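Local coordinates for DNA ligase D 3'-phosphoesterase domain-containing protein (Methanocella paludicola, PDB 5DMP) that probably removes phosphate and ribonucleotide remnants from DNA 3' ends during archaeal non-homologous end joining, acting as a phosphoesterase, at residues Tyr6-His11 with Tyr18-Glu23. Sequence-based numbering, arbitrary orientation.
With VN4 (oxido(dioxo)vanadium), chain J.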
ATOM      1  N   TYR A   6      -6.006   3.232  -5.042  1.00 25.63           N
ATOM      2  CA  TYR A   6      -4.831   2.594  -4.358  1.00 24.82           C
ATOM      3  C   TYR A   6      -3.892   3.774  -4.083  1.00 24.38           C
ATOM      4  O   TYR A   6      -3.696   4.686  -4.959  1.00 26.25           O
ATOM      5  CB  TYR A   6      -4.221   1.574  -5.358  1.00 26.07           C
ATOM      6  CG  TYR A   6      -2.727   1.578  -5.327  1.00 25.00           C
ATOM      7  CD1 TYR A   6      -2.049   1.062  -4.188  1.00 24.97           C
ATOM      8  CD2 TYR A   6      -1.986   2.088  -6.392  1.00 27.76           C
ATOM      9  CE1 TYR A   6      -0.645   1.094  -4.101  1.00 27.47           C
ATOM     10  CE2 TYR A   6      -0.558   2.137  -6.331  1.00 27.15           C
ATOM     11  CZ  TYR A   6       0.099   1.627  -5.196  1.00 28.15           C
ATOM     12  OH  TYR A   6       1.490   1.658  -5.156  1.00 26.50           O
ATOM     13  N   VAL A   7      -3.335   3.823  -2.878  1.00 24.25           N
ATOM     14  CA  VAL A   7      -2.313   4.836  -2.568  1.00 23.80           C
ATOM     15  C   VAL A   7      -1.303   4.233  -1.589  1.00 24.39           C
ATOM     16  O   VAL A   7      -1.655   3.372  -0.757  1.00 23.50           O
ATOM     17  CB  VAL A   7      -3.002   6.104  -1.943  1.00 23.60           C
ATOM     18  CG1 VAL A   7      -3.839   5.737  -0.694  1.00 22.94           C
ATOM     19  CG2 VAL A   7      -1.959   7.232  -1.671  1.00 24.58           C
ATOM     20  N   ILE A   8      -0.056   4.682  -1.678  1.00 23.69           N
ATOM     21  CA  ILE A   8       0.915   4.425  -0.644  1.00 23.52           C
ATOM     22  C   ILE A   8       1.454   5.786  -0.230  1.00 24.96           C
ATOM     23  O   ILE A   8       1.937   6.592  -1.092  1.00 26.80           O
ATOM     24  CB  ILE A   8       2.121   3.570  -1.176  1.00 22.80           C
ATOM     25  CG1 ILE A   8       1.603   2.107  -1.450  1.00 23.18           C
ATOM     26  CG2 ILE A   8       3.247   3.614  -0.103  1.00 24.11           C
ATOM     27  CD1 ILE A   8       2.632   1.093  -2.056  1.00 27.21           C
ATOM     28  N   GLN A   9       1.428   6.026   1.070  1.00 21.38           N
ATOM     29  CA  GLN A   9       2.081   7.240   1.588  1.00 25.97           C
ATOM     30  C   GLN A   9       3.355   6.802   2.292  1.00 30.33           C
ATOM     31  O   GLN A   9       3.357   5.797   3.016  1.00 32.02           O
ATOM     32  CB  GLN A   9       1.152   7.970   2.520  1.00 26.46           C
ATOM     33  CG  GLN A   9       0.150   8.836   1.704  1.00 27.11           C
ATOM     34  CD  GLN A   9      -1.184   9.033   2.359  1.00 27.66           C
ATOM     35  OE1 GLN A   9      -1.826   8.100   2.874  1.00 30.50           O
ATOM     36  NE2 GLN A   9      -1.684  10.287   2.278  1.00 29.70           N
ATOM     37  N   LYS A  10       4.436   7.534   2.038  1.00 28.61           N
ATOM     38  CA  LYS A  10       5.708   7.278   2.750  1.00 27.76           C
ATOM     39  C   LYS A  10       5.666   8.211   3.951  1.00 30.36           C
ATOM     40  O   LYS A  10       5.346   9.434   3.843  1.00 27.62           O
ATOM     41  CB  LYS A  10       6.913   7.538   1.811  1.00 26.89           C
ATOM     42  CG  LYS A  10       8.268   7.218   2.485  1.00 27.78           C
ATOM     43  CD  LYS A  10       9.390   7.438   1.451  1.00 32.66           C
ATOM     44  CE  LYS A  10      10.787   7.162   2.077  1.00 35.93           C
ATOM     45  NZ  LYS A  10      11.797   7.475   1.017  1.00 39.82           N
ATOM     46  N   HIS A  11       5.965   7.660   5.142  1.00 28.42           N
ATOM     47  CA  HIS A  11       5.600   8.335   6.326  1.00 32.42           C
ATOM     48  C   HIS A  11       6.792   8.344   7.259  1.00 35.25           C
ATOM     49  O   HIS A  11       7.242   7.295   7.758  1.00 38.88           O
ATOM     50  CB  HIS A  11       4.412   7.638   6.961  1.00 35.47           C
ATOM     51  CG  HIS A  11       3.725   8.474   7.986  1.00 37.89           C
ATOM     52  ND1 HIS A  11       2.415   8.269   8.353  1.00 47.77           N
ATOM     53  CD2 HIS A  11       4.168   9.520   8.717  1.00 43.86           C
ATOM     54  CE1 HIS A  11       2.074   9.177   9.254  1.00 48.59           C
ATOM     55  NE2 HIS A  11       3.127   9.936   9.502  1.00 44.42           N
ATOM     56  N   TYR A  18       5.750   2.839   5.445  1.00 28.65           N
ATOM     57  CA  TYR A  18       4.903   3.145   4.299  1.00 29.81           C
ATOM     58  C   TYR A  18       3.499   2.799   4.766  1.00 35.22           C
ATOM     59  O   TYR A  18       3.328   1.933   5.641  1.00 40.89           O
ATOM     60  CB  TYR A  18       5.323   2.385   3.040  1.00 27.17           C
ATOM     61  CG  TYR A  18       6.681   2.842   2.535  1.00 30.07           C
ATOM     62  CD1 TYR A  18       7.870   2.509   3.239  1.00 29.32           C
ATOM     63  CD2 TYR A  18       6.792   3.554   1.335  1.00 30.16           C
ATOM     64  CE1 TYR A  18       9.112   2.946   2.761  1.00 31.52           C
ATOM     65  CE2 TYR A  18       8.032   3.996   0.835  1.00 30.51           C
ATOM     66  CZ  TYR A  18       9.184   3.682   1.565  1.00 32.44           C
ATOM     67  OH  TYR A  18      10.420   4.113   1.077  1.00 30.59           O
ATOM     68  N   ASP A  19       2.503   3.528   4.293  1.00 29.95           N
ATOM     69  CA  ASP A  19       1.115   3.162   4.589  1.00 28.99           C
ATOM     70  C   ASP A  19       0.498   2.822   3.277  1.00 26.44           C
ATOM     71  O   ASP A  19       0.407   3.669   2.359  1.00 27.24           O
ATOM     72  CB  ASP A  19       0.377   4.345   5.198  1.00 32.71           C
ATOM     73  CG  ASP A  19       0.921   4.675   6.570  1.00 38.63           C
ATOM     74  OD1 ASP A  19       0.822   3.744   7.392  1.00 40.62           O
ATOM     75  OD2 ASP A  19       1.454   5.792   6.771  1.00 40.28           O
ATOM     76  N   LEU A  20       0.024   1.588   3.162  1.00 25.35           N
ATOM     77  CA  LEU A  20      -0.685   1.173   1.969  1.00 25.39           C
ATOM     78  C   LEU A  20      -2.209   1.299   2.190  1.00 24.91           C
ATOM     79  O   LEU A  20      -2.700   0.868   3.238  1.00 25.69           O
ATOM     80  CB  LEU A  20      -0.423  -0.348   1.713  1.00 23.60           C
ATOM     81  CG  LEU A  20      -1.332  -1.016   0.707  1.00 23.90           C
ATOM     82  CD1 LEU A  20      -0.994  -0.495  -0.742  1.00 22.97           C
ATOM     83  CD2 LEU A  20      -1.032  -2.523   0.788  1.00 28.85           C
ATOM     84  N   ARG A  21      -2.947   1.819   1.196  1.00 23.67           N
ATOM     85  CA  ARG A  21      -4.430   1.898   1.422  1.00 24.25           C
ATOM     86  C   ARG A  21      -5.167   1.530   0.174  1.00 24.76           C
ATOM     87  O   ARG A  21      -4.742   1.809  -0.973  1.00 24.00           O
ATOM     88  CB  ARG A  21      -4.834   3.375   1.848  1.00 23.73           C
ATOM     89  CG  ARG A  21      -3.831   4.063   2.710  1.00 22.53           C
ATOM     90  CD  ARG A  21      -4.450   5.466   3.192  1.00 23.84           C
ATOM     91  NE  ARG A  21      -3.420   6.194   3.892  1.00 24.96           N
ATOM     92  CZ  ARG A  21      -3.073   6.052   5.165  1.00 26.04           C
ATOM     93  NH1 ARG A  21      -3.693   5.175   5.977  1.00 29.81           N
ATOM     94  NH2 ARG A  21      -2.112   6.759   5.642  1.00 28.63           N
ATOM     95  N   LEU A  22      -6.277   0.841   0.353  1.00 22.22           N
ATOM     96  CA  LEU A  22      -7.057   0.472  -0.782  1.00 22.66           C
ATOM     97  C   LEU A  22      -8.528   0.872  -0.490  1.00 24.43           C
ATOM     98  O   LEU A  22      -9.076   0.502   0.583  1.00 26.39           O
ATOM     99  CB  LEU A  22      -7.078  -1.080  -0.971  1.00 24.65           C
ATOM    100  CG  LEU A  22      -5.692  -1.705  -1.267  1.00 23.35           C
ATOM    101  CD1 LEU A  22      -5.859  -3.232  -1.195  1.00 29.25           C
ATOM    102  CD2 LEU A  22      -5.228  -1.255  -2.664  1.00 23.31           C
ATOM    103  N   GLU A  23      -9.156   1.487  -1.471  1.00 24.42           N
ATOM    104  CA  GLU A  23     -10.585   1.905  -1.287  1.00 26.88           C
ATOM    105  C   GLU A  23     -11.527   0.728  -1.336  1.00 29.05           C
ATOM    106  O   GLU A  23     -11.559  -0.014  -2.351  1.00 29.16           O
ATOM    107  CB  GLU A  23     -10.917   2.854  -2.380  1.00 28.14           C
ATOM    108  CG  GLU A  23     -12.386   3.336  -2.271  1.00 33.36           C
ATOM    109  CD  GLU A  23     -12.799   4.278  -3.386  1.00 37.07           C
ATOM    110  OE1 GLU A  23     -11.964   4.737  -4.215  1.00 35.37           O
ATOM    111  OE2 GLU A  23     -13.999   4.617  -3.394  1.00 43.29           O
TER
HETATM  112  V   VN4 J 209      -1.766   8.166   8.960  1.00 64.29           V
HETATM  113  O1  VN4 J 209      -3.255   9.095   9.735  1.00 56.12           O
HETATM  114  O2  VN4 J 209      -0.684   9.465   8.024  1.00 46.00           O
HETATM  115  O3  VN4 J 209      -1.546   6.293   9.172  1.00 58.94           O
HETATM  116  O   HOH W   1      11.313   5.443  -1.139  1.00 33.18           O
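Lys10 lays its extended aliphatic chain alongside the Tyr18 ring, with CG over one face, 4.0 Å from the ring centroid, a CH-pi contact. Lys10 CG stands anti to the backbone N (chi1 -177°), which sends the chain along the ring to the hydroxyl, where a water hydrogen-bonded to Lys10 NZ and Tyr18 OH bridges the pair. On this same face of the sheet, Leu20 CD1 touches Ile8 CG1 and meets the Tyr6 ring edge at CE1 (3.7 Å). The opposite face is mainly polar, though Val7 CG1 packs against the Arg21 stem. Arg21 grips Gln9 side-on, NE and NH2 reaching one oxygen: NE to OE1 is 2.7 Å and nearly straight (N-H...O 164°), whereas NH2 to OE1 is 3.1 Å, from above the amide plane. The amide and guanidinium planes stand 85° apart, and Gln9 NE2 bonds the Tyr57 and Phe60 carbonyls. A leucine for Arg21 would probably leave Gln9 OE1 without its mate and the vanadate without a nearby positive charge. His11 ND1 donates to Asp19 OD2 (3.1 Å) within the imidazole plane, which, with stacking on His17, is likely to restrain the ring; His11 CE1 lies 3.0 Å from vanadate O2. Backbone pairs Val7–Arg21 and Gln9–Asp19 set the register of this antiparallel beta hairpin, which supplies Asp19 and Arg21 from one face and His11 from its strand's end to the vanadate pocket, consistent with a phosphoesterase active site.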